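Local coordinates for Udp-n-acetylglucosamine pyrophosphorylase (Trypanosoma brucei, PDB 4BQH), which probably catalyses the transfer of a uridylyl group from UTP to N-acetyl-alpha-D-glucosamine 1-phosphate, giving UDP-N-acetylglucosamine and diphosphate, at residues L177-G182 and F242-A247; G319-A324 and G421-M426; A493-C498 and H524-N529. All blocks are in the same frame, centred on the assembly; numbering follows the deposited sequence.

Following the chain from its N terminus, contact 1 comes first: strand 175-180 meets helix 241-246, closing a loop of 59 residues. Contact 2 opens later and closes a longer loop of 96 residues, setting strand 320-324 of a small antiparallel sheet against strand 423-427. Strands 175-180 and 423-427 belong to the same mixed sheet, so contacts 1 and 2 both reach that sheet, with centres about 25 Å apart. Contact 3 closes the shortest loop, 25 residues, between helices 485-497 and 519-528; its centre is about 48 Å from that of contact 1, on the opposite side of the chain's centre. The three follow in series, and none nests in or crosses another.

Contact 1: L177-G182 and F242-A247; sequences LVMTSG and FAALAA. With 9VU ((3S)-3-[2-(1,3-benzodioxol-5-yl)-2-oxidanylidene-ethyl]-4-bromanyl-5-methyl-3-oxidanyl-1H-indol-2-one), chain C.
M179 and A244 meet where helix 241-246 packs on the central mixed sheet of the GT-A-like core, with L177 and L245 beside them. The tight part is a sulfur-to-methyl touch: SD of M179 sits 3.8 Å from CB of A244. With CG anti to the backbone N (chi1 -166°), the methionine chain reaches straight out from the strand through CG to the sulfur, then bends at chi3. The leucines meet more loosely, CD1 of L177 lying 4.2 Å from CD2 of L245, and no hydrogen bond joins strand to helix. Both M179 and A244 also touch F208 on the adjacent strand 205-209, while L245 reaches M367 of helix 364-374.

The helix has a second, less enclosed side. A243 and A246 are partly exposed and turn their methyl groups to the bound allosteric inhibitor, which is also hydrogen-bonded to G48 O and D50 N. One short helix thus has apolar contacts with the sheet through A244 and L245 and borders the inhibitor pocket through F242, A243 and A246. At the pocket wall CB of A246 is 3.8 Å from the oxindole methyl CAJ, and CB of A243 lies 3.5 Å from the linker ketone oxygen OAP.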
loop_
_atom_site.group_PDB
_atom_site.type_symbol
_atom_site.label_atom_id
_atom_site.label_comp_id
_atom_site.label_asym_id
_atom_site.label_seq_id
_atom_site.Cartn_x
_atom_site.Cartn_y
_atom_site.Cartn_z
ATOM N N LEU A 177 0.113 -8.342 6.741
ATOM C CA LEU A 177 -1.320 -8.458 6.481
ATOM C C LEU A 177 -1.483 -8.389 4.977
ATOM O O LEU A 177 -1.129 -7.368 4.366
ATOM C CB LEU A 177 -2.052 -7.280 7.143
ATOM C CG LEU A 177 -1.607 -6.832 8.539
ATOM C CD1 LEU A 177 -2.497 -5.675 8.992
ATOM C CD2 LEU A 177 -1.676 -8.017 9.494
ATOM N N VAL A 178 -1.958 -9.476 4.375
ATOM C CA VAL A 178 -2.057 -9.533 2.919
ATOM C C VAL A 178 -3.540 -9.379 2.547
ATOM O O VAL A 178 -4.339 -10.277 2.815
ATOM C CB VAL A 178 -1.494 -10.875 2.386
ATOM C CG1 VAL A 178 -1.616 -10.947 0.863
ATOM C CG2 VAL A 178 -0.045 -11.009 2.816
ATOM N N MET A 179 -3.902 -8.230 1.973
ATOM C CA MET A 179 -5.309 -7.965 1.697
ATOM C C MET A 179 -5.678 -8.436 0.299
ATOM O O MET A 179 -5.422 -7.774 -0.701
ATOM C CB MET A 179 -5.704 -6.492 1.909
ATOM C CG MET A 179 -7.238 -6.387 1.945
ATOM S SD MET A 179 -7.792 -4.707 2.303
ATOM C CE MET A 179 -7.594 -3.955 0.705
ATOM N N THR A 180 -6.295 -9.604 0.258
ATOM C CA THR A 180 -6.577 -10.287 -0.996
ATOM C C THR A 180 -7.933 -9.801 -1.533
ATOM O O THR A 180 -8.594 -8.964 -0.925
ATOM C CB THR A 180 -6.635 -11.790 -0.733
ATOM O OG1 THR A 180 -7.559 -12.027 0.340
ATOM C CG2 THR A 180 -5.242 -12.315 -0.320
ATOM N N SER A 181 -8.339 -10.343 -2.676
ATOM C CA SER A 181 -9.743 -10.287 -3.073
ATOM C C SER A 181 -10.426 -11.607 -2.717
ATOM O O SER A 181 -9.758 -12.632 -2.499
ATOM C CB SER A 181 -9.879 -10.015 -4.577
ATOM O OG SER A 181 -9.452 -11.131 -5.359
ATOM N N GLY A 182 -11.759 -11.590 -2.675
ATOM C CA GLY A 182 -12.511 -12.822 -2.475
ATOM C C GLY A 182 -12.090 -13.865 -3.496
ATOM O O GLY A 182 -11.865 -15.034 -3.163
ATOM N N PHE A 242 -10.720 -0.766 5.740
ATOM C CA PHE A 242 -11.377 -0.660 7.050
ATOM C C PHE A 242 -12.392 -1.769 7.295
ATOM O O PHE A 242 -12.369 -2.425 8.347
ATOM C CB PHE A 242 -11.986 0.731 7.239
ATOM C CG PHE A 242 -10.984 1.824 7.118
ATOM C CD1 PHE A 242 -9.996 2.000 8.111
ATOM C CD2 PHE A 242 -11.001 2.674 6.033
ATOM C CE1 PHE A 242 -9.055 2.997 7.994
ATOM C CE2 PHE A 242 -10.062 3.689 5.914
ATOM C CZ PHE A 242 -9.089 3.848 6.900
ATOM N N ALA A 243 -13.253 -1.997 6.308
ATOM C CA ALA A 243 -14.218 -3.097 6.340
ATOM C C ALA A 243 -13.519 -4.450 6.381
ATOM O O ALA A 243 -13.935 -5.361 7.125
ATOM C CB ALA A 243 -15.145 -3.004 5.126
ATOM N N ALA A 244 -12.444 -4.582 5.611
ATOM C CA ALA A 244 -11.724 -5.838 5.560
ATOM C C ALA A 244 -11.099 -6.197 6.919
ATOM O O ALA A 244 -11.190 -7.345 7.333
ATOM C CB ALA A 244 -10.696 -5.829 4.433
ATOM N N LEU A 245 -10.503 -5.216 7.601
ATOM C CA LEU A 245 -9.928 -5.431 8.927
ATOM C C LEU A 245 -11.014 -5.673 9.978
ATOM O O LEU A 245 -10.726 -6.221 11.024
ATOM C CB LEU A 245 -9.060 -4.233 9.337
ATOM C CG LEU A 245 -7.715 -4.125 8.626
ATOM C CD1 LEU A 245 -7.158 -2.723 8.871
ATOM C CD2 LEU A 245 -6.706 -5.191 9.083
ATOM N N ALA A 246 -12.263 -5.305 9.666
ATOM C CA ALA A 246 -13.415 -5.434 10.592
ATOM C C ALA A 246 -14.121 -6.777 10.568
ATOM O O ALA A 246 -14.868 -7.108 11.505
ATOM C CB ALA A 246 -14.437 -4.307 10.332
ATOM N N ALA A 247 -13.897 -7.553 9.513
ATOM C CA ALA A 247 -14.586 -8.825 9.301
ATOM C C ALA A 247 -14.272 -9.830 10.416
ATOM O O ALA A 247 -13.108 -9.994 10.781
ATOM C CB ALA A 247 -14.196 -9.403 7.945
HETATM O OAN 9VU C . -21.308 -1.752 3.825
HETATM C CAH 9VU C . -20.442 -1.828 4.718
HETATM N NAG 9VU C . -20.370 -2.825 5.604
HETATM C CAC 9VU C . -19.336 -2.581 6.454
HETATM C CAB 9VU C . -18.925 -3.306 7.499
HETATM C CAA 9VU C . -17.853 -2.918 8.319
HETATM C CAF 9VU C . -17.212 -1.710 8.020
HETATM C CAJ 9VU C . -16.113 -1.267 8.832
HETATM C CAE 9VU C . -17.684 -0.979 6.907
HETATM BR BRA 9VU C . -16.745 0.620 6.496
HETATM C CAD 9VU C . -18.724 -1.405 6.137
HETATM C CAI 9VU C . -19.424 -0.874 4.996
HETATM O OAL 9VU C . -20.103 0.331 5.360
HETATM C CAM 9VU C . -18.539 -0.471 3.786
HETATM C CAO 9VU C . -17.862 -1.668 3.086
HETATM O OAP 9VU C . -18.212 -2.810 3.421
HETATM C CAQ 9VU C . -16.912 -1.395 2.058
HETATM C CAV 9VU C . -16.340 -0.135 1.871
HETATM C CAU 9VU C . -15.454 0.101 0.887
HETATM O OAY 9VU C . -14.802 1.262 0.584
HETATM C CAX 9VU C . -14.322 1.043 -0.771
HETATM O OAW 9VU C . -14.144 -0.377 -0.834
HETATM C CAT 9VU C . -15.059 -0.866 0.059
HETATM C CAS 9VU C . -15.553 -2.109 0.186
HETATM C CAR 9VU C . -16.476 -2.403 1.189
#

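Contact 2: G319-A324 and G421-M426; sequences GVFVRA and GAFRIM
F321 is the residue of 319-324 that reaches across to 421-426, where it meets F423 and I425. The segment enters through G319, whose backbone bonds to N356, and V320, which pairs with V331 and turns its side chain onto K311. Then comes F321, with its CB directed at the other strand and its ring standing out from the small sheet, CG anti to the carbonyl carbon (chi1 -83°). CZ of F423 comes obliquely to the F321 ring, 3.9 Å from both CD2 and CE2; seen from F423, CE2 arrives at the edge, near the ring plane. Nearer the backbone of the same phenylalanine, CB of F321 is 4.4 Å from CD1 of I425, a looser touch. F423 and I425 thus receive F321 from two successive inward positions of strand 423-427, and all three residues are buried.

After F321 the chain alternates. V322 directs its CB away and pairs with G329, and R323 bonds to E75 through the backbone while its side chain runs onto W328. Between the two inward residues, R424 curls back along its own strand: NH1 donates to O of F423 at 2.9 Å, from above the carbonyl plane, and also bonds S420 O, while NE forms a salt bridge with E300.

The contact is an apolar layer that sets the three-stranded antiparallel sheet against the larger mixed sheet of the GT-A-like core. Strand 320-324 lies between 74-75 and 327-331; F321 also touches V306 and T308 of strand 304-309, next to 423-427. W328 of strand 327-331 stacks on F423 and touches I425, while helix 291-300 meets R424 and M426 through Y296.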
loop_
_atom_site.group_PDB
_atom_site.type_symbol
_atom_site.label_atom_id
_atom_site.label_comp_id
_atom_site.label_asym_id
_atom_site.label_seq_id
_atom_site.Cartn_x
_atom_site.Cartn_y
_atom_site.Cartn_z
ATOM N N GLY A 319 -3.178 12.957 -7.463
ATOM C CA GLY A 319 -3.893 13.730 -6.459
ATOM C C GLY A 319 -2.887 14.444 -5.571
ATOM O O GLY A 319 -1.761 13.989 -5.440
ATOM N N VAL A 320 -3.281 15.586 -4.998
ATOM C CA VAL A 320 -2.404 16.319 -4.066
ATOM C C VAL A 320 -3.084 16.510 -2.730
ATOM O O VAL A 320 -4.323 16.593 -2.651
ATOM C CB VAL A 320 -1.930 17.692 -4.592
ATOM C CG1 VAL A 320 -1.062 17.509 -5.859
ATOM C CG2 VAL A 320 -3.134 18.596 -4.879
ATOM N N PHE A 321 -2.269 16.508 -1.666
ATOM C CA PHE A 321 -2.825 16.725 -0.326
ATOM C C PHE A 321 -3.160 18.178 -0.076
ATOM O O PHE A 321 -2.398 19.096 -0.455
ATOM C CB PHE A 321 -1.890 16.208 0.758
ATOM C CG PHE A 321 -2.037 14.739 0.993
ATOM C CD1 PHE A 321 -1.310 13.847 0.240
ATOM C CD2 PHE A 321 -2.957 14.249 1.928
ATOM C CE1 PHE A 321 -1.471 12.477 0.413
ATOM C CE2 PHE A 321 -3.109 12.879 2.132
ATOM C CZ PHE A 321 -2.369 11.996 1.347
ATOM N N VAL A 322 -4.319 18.379 0.549
ATOM C CA VAL A 322 -4.806 19.723 0.885
ATOM C C VAL A 322 -5.454 19.678 2.267
ATOM O O VAL A 322 -5.832 18.611 2.753
ATOM C CB VAL A 322 -5.865 20.226 -0.130
ATOM C CG1 VAL A 322 -5.361 20.104 -1.571
ATOM C CG2 VAL A 322 -7.173 19.460 0.009
ATOM N N ARG A 323 -5.596 20.852 2.878
ATOM C CA ARG A 323 -6.405 20.985 4.087
ATOM C C ARG A 323 -7.547 21.950 3.785
ATOM O O ARG A 323 -7.322 23.060 3.287
ATOM C CB ARG A 323 -5.571 21.512 5.251
ATOM C CG ARG A 323 -6.271 21.294 6.589
ATOM C CD ARG A 323 -5.491 21.875 7.749
ATOM N NE ARG A 323 -5.539 23.330 7.744
ATOM C CZ ARG A 323 -4.815 24.100 8.552
ATOM N NH1 ARG A 323 -3.982 23.544 9.421
ATOM N NH2 ARG A 323 -4.914 25.420 8.474
ATOM N N ALA A 324 -8.766 21.522 4.069
ATOM C CA ALA A 324 -9.948 22.346 3.800
ATOM C C ALA A 324 -10.761 22.450 5.062
ATOM O O ALA A 324 -11.187 21.434 5.617
ATOM C CB ALA A 324 -10.771 21.731 2.690
ATOM N N GLY A 421 -2.313 19.031 15.935
ATOM C CA GLY A 421 -2.980 17.976 15.149
ATOM C C GLY A 421 -2.219 16.650 15.135
ATOM O O GLY A 421 -1.049 16.578 15.536
ATOM N N ALA A 422 -2.891 15.602 14.647
ATOM C CA ALA A 422 -2.330 14.246 14.667
ATOM C C ALA A 422 -2.166 13.696 13.242
ATOM O O ALA A 422 -2.013 12.484 13.049
ATOM C CB ALA A 422 -3.199 13.331 15.527
ATOM N N PHE A 423 -2.205 14.616 12.266
ATOM C CA PHE A 423 -1.907 14.300 10.851
ATOM C C PHE A 423 -0.562 14.897 10.422
ATOM O O PHE A 423 -0.300 16.084 10.642
ATOM C CB PHE A 423 -3.036 14.842 9.952
ATOM C CG PHE A 423 -2.823 14.557 8.478
ATOM C CD1 PHE A 423 -3.315 13.378 7.914
ATOM C CD2 PHE A 423 -2.148 15.448 7.669
ATOM C CE1 PHE A 423 -3.142 13.111 6.573
ATOM C CE2 PHE A 423 -1.969 15.196 6.304
ATOM C CZ PHE A 423 -2.468 14.017 5.763
ATOM N N ARG A 424 0.309 14.073 9.841
ATOM C CA ARG A 424 1.600 14.571 9.363
ATOM C C ARG A 424 1.881 14.124 7.929
ATOM O O ARG A 424 1.424 13.064 7.476
ATOM C CB ARG A 424 2.735 14.091 10.267
ATOM C CG ARG A 424 2.663 14.563 11.731
ATOM C CD ARG A 424 3.015 16.040 11.780
ATOM N NE ARG A 424 2.985 16.578 13.152
ATOM C CZ ARG A 424 1.936 17.157 13.725
ATOM N NH1 ARG A 424 0.768 17.265 13.080
ATOM N NH2 ARG A 424 2.053 17.616 14.976
ATOM N N ILE A 425 2.639 14.958 7.232
ATOM C CA ILE A 425 3.120 14.667 5.876
ATOM C C ILE A 425 4.623 14.448 5.948
ATOM O O ILE A 425 5.344 15.223 6.618
ATOM C CB ILE A 425 2.867 15.873 4.960
ATOM C CG1 ILE A 425 1.359 15.973 4.656
ATOM C CG2 ILE A 425 3.698 15.749 3.664
ATOM C CD1 ILE A 425 0.925 17.290 4.023
ATOM N N MET A 426 5.105 13.419 5.246
ATOM C CA MET A 426 6.545 13.213 5.058
ATOM C C MET A 426 6.806 13.246 3.542
ATOM O O MET A 426 6.370 12.364 2.822
ATOM C CB MET A 426 7.006 11.890 5.691
ATOM C CG MET A 426 8.523 11.692 5.653
ATOM S SD MET A 426 9.000 10.284 6.699
ATOM C CE MET A 426 8.568 8.952 5.684
#

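Contact 3: A493-C498 and H524-N529; sequences AVMRSC and HQLLRN
L526 faces two neighbouring residues of the other helix, V494 and M495, and each meets a different part of it. M495 comes at the branched end. Its CG lies 3.8 Å from CD1 of L526, and its sulfur is 3.9 Å from both CD1 and CD2, so SD straddles the fork of the leucine. The two chains pass at a slant, and the methionine is folded to do this: chi2 (-80°) and chi3 (-68°) both bend, which brings the thioether beside the leucine fork.

V494 takes the backbone end. Its CB is directed at the other helix, and CG1 approaches O of L526 to 3.5 Å, with CG2 at 3.9 Å from the same oxygen. The valine fork is therefore set against a main-chain carbonyl, while the side chains proper are looser, CG1 to CD2 of L526 being 4.2 Å. Close approach of the backbones follows, with CA of V494 and CA of L526 at 6.4 Å. No hydrogen bond crosses between the helices.

Near the end of helix 485-497, S497 OG donates to O of A493 at 3.0 Å, so that this carbonyl takes both the OG and the N of S497, from opposite faces of its plane. M495 also packs on T460, I464 and L467 of helix 448-471, and R496 forms a salt bridge with E468 there; I500 touches both M495 and L526.

Helices 485-497 and 519-528 are joined through strand 501-504. This is side-by-side helix packing on apolar residues in the C-terminal part of the chain, its centre about 37 Å from that of the chain and well away from the GT-A-like core.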
loop_
_atom_site.group_PDB
_atom_site.type_symbol
_atom_site.label_atom_id
_atom_site.label_comp_id
_atom_site.label_asym_id
_atom_site.label_seq_id
_atom_site.Cartn_x
_atom_site.Cartn_y
_atom_site.Cartn_z
ATOM N N ALA A 493 35.930 5.154 -10.016
ATOM C CA ALA A 493 36.182 5.773 -11.313
ATOM C C ALA A 493 35.670 4.894 -12.445
ATOM O O ALA A 493 35.118 5.413 -13.427
ATOM C CB ALA A 493 37.664 6.109 -11.493
ATOM N N VAL A 494 35.841 3.576 -12.308
ATOM C CA VAL A 494 35.275 2.613 -13.261
ATOM C C VAL A 494 33.737 2.672 -13.276
ATOM O O VAL A 494 33.147 2.675 -14.358
ATOM C CB VAL A 494 35.783 1.172 -13.024
ATOM C CG1 VAL A 494 35.091 0.165 -13.938
ATOM C CG2 VAL A 494 37.288 1.115 -13.260
ATOM N N MET A 495 33.109 2.749 -12.093
ATOM C CA MET A 495 31.633 2.815 -11.993
ATOM C C MET A 495 31.131 3.990 -12.806
ATOM O O MET A 495 30.202 3.861 -13.602
ATOM C CB MET A 495 31.158 3.044 -10.550
ATOM C CG MET A 495 31.281 1.894 -9.571
ATOM S SD MET A 495 29.997 0.638 -9.657
ATOM C CE MET A 495 28.513 1.476 -9.093
ATOM N N ARG A 496 31.760 5.141 -12.591
ATOM C CA ARG A 496 31.350 6.374 -13.246
ATOM C C ARG A 496 31.546 6.389 -14.755
ATOM O O ARG A 496 30.590 6.639 -15.502
ATOM C CB ARG A 496 31.997 7.576 -12.572
ATOM C CG ARG A 496 31.280 7.917 -11.287
ATOM C CD ARG A 496 31.964 9.020 -10.519
ATOM N NE ARG A 496 31.508 8.988 -9.143
ATOM C CZ ARG A 496 31.332 10.056 -8.378
ATOM N NH1 ARG A 496 31.573 11.273 -8.858
ATOM N NH2 ARG A 496 30.905 9.905 -7.130
ATOM N N SER A 497 32.757 6.091 -15.212
ATOM C CA SER A 497 33.061 6.216 -16.637
ATOM C C SER A 497 32.477 5.088 -17.498
ATOM O O SER A 497 32.243 5.274 -18.688
ATOM C CB SER A 497 34.568 6.381 -16.862
ATOM O OG SER A 497 35.267 5.246 -16.389
ATOM N N CYS A 498 32.210 3.927 -16.905
ATOM C CA CYS A 498 31.599 2.845 -17.668
ATOM C C CYS A 498 30.088 2.749 -17.426
ATOM O O CYS A 498 29.439 1.827 -17.919
ATOM C CB CYS A 498 32.281 1.516 -17.376
ATOM S SG CYS A 498 34.006 1.510 -17.901
ATOM N N HIS A 524 37.025 -6.236 -7.091
ATOM C CA HIS A 524 37.695 -7.210 -7.977
ATOM C C HIS A 524 37.023 -7.185 -9.337
ATOM O O HIS A 524 37.692 -7.090 -10.363
ATOM C CB HIS A 524 37.624 -8.595 -7.357
ATOM C CG HIS A 524 38.429 -9.648 -8.089
ATOM N ND1 HIS A 524 37.877 -10.507 -8.973
ATOM C CD2 HIS A 524 39.779 -9.966 -8.025
ATOM C CE1 HIS A 524 38.833 -11.327 -9.453
ATOM N NE2 HIS A 524 39.995 -10.985 -8.883
ATOM N N GLN A 525 35.694 -7.238 -9.364
ATOM C CA GLN A 525 34.951 -7.196 -10.646
ATOM C C GLN A 525 35.199 -5.921 -11.417
ATOM O O GLN A 525 35.390 -5.971 -12.634
ATOM C CB GLN A 525 33.453 -7.265 -10.401
ATOM C CG GLN A 525 32.962 -8.615 -9.935
ATOM C CD GLN A 525 31.501 -8.553 -9.542
ATOM O OE1 GLN A 525 31.157 -8.103 -8.436
ATOM N NE2 GLN A 525 30.634 -8.993 -10.446
ATOM N N LEU A 526 35.149 -4.784 -10.718
ATOM C CA LEU A 526 35.295 -3.476 -11.343
ATOM C C LEU A 526 36.674 -3.281 -11.956
ATOM O O LEU A 526 36.794 -2.711 -13.052
ATOM C CB LEU A 526 34.952 -2.327 -10.392
ATOM C CG LEU A 526 33.476 -2.233 -9.997
ATOM C CD1 LEU A 526 33.332 -1.179 -8.910
ATOM C CD2 LEU A 526 32.587 -1.895 -11.192
ATOM N N LEU A 527 37.704 -3.771 -11.263
ATOM C CA LEU A 527 39.058 -3.600 -11.776
ATOM C C LEU A 527 39.486 -4.656 -12.791
ATOM O O LEU A 527 40.396 -4.392 -13.579
ATOM C CB LEU A 527 40.096 -3.479 -10.643
ATOM C CG LEU A 527 39.843 -2.476 -9.514
ATOM C CD1 LEU A 527 40.888 -2.625 -8.413
ATOM C CD2 LEU A 527 39.788 -1.042 -10.010
ATOM N N ARG A 528 38.856 -5.829 -12.786
ATOM C CA ARG A 528 39.263 -6.931 -13.673
ATOM C C ARG A 528 38.399 -7.061 -14.936
ATOM O O ARG A 528 38.928 -7.213 -16.036
ATOM C CB ARG A 528 39.257 -8.268 -12.936
ATOM C CG ARG A 528 40.153 -8.365 -11.701
ATOM C CD ARG A 528 41.566 -7.869 -11.967
ATOM N NE ARG A 528 42.237 -8.677 -13.001
ATOM C CZ ARG A 528 43.485 -8.476 -13.436
ATOM N NH1 ARG A 528 44.229 -7.492 -12.924
ATOM N NH2 ARG A 528 43.988 -9.265 -14.398
ATOM N N ASN A 529 37.070 -7.015 -14.766
ATOM C CA ASN A 529 36.138 -7.246 -15.852
ATOM C C ASN A 529 34.716 -6.855 -15.435
ATOM O O ASN A 529 33.913 -7.733 -15.121
ATOM C CB ASN A 529 36.140 -8.726 -16.247
ATOM C CG ASN A 529 35.272 -9.024 -17.462
ATOM O OD1 ASN A 529 34.975 -8.150 -18.267
ATOM N ND2 ASN A 529 34.910 -10.276 -17.616
#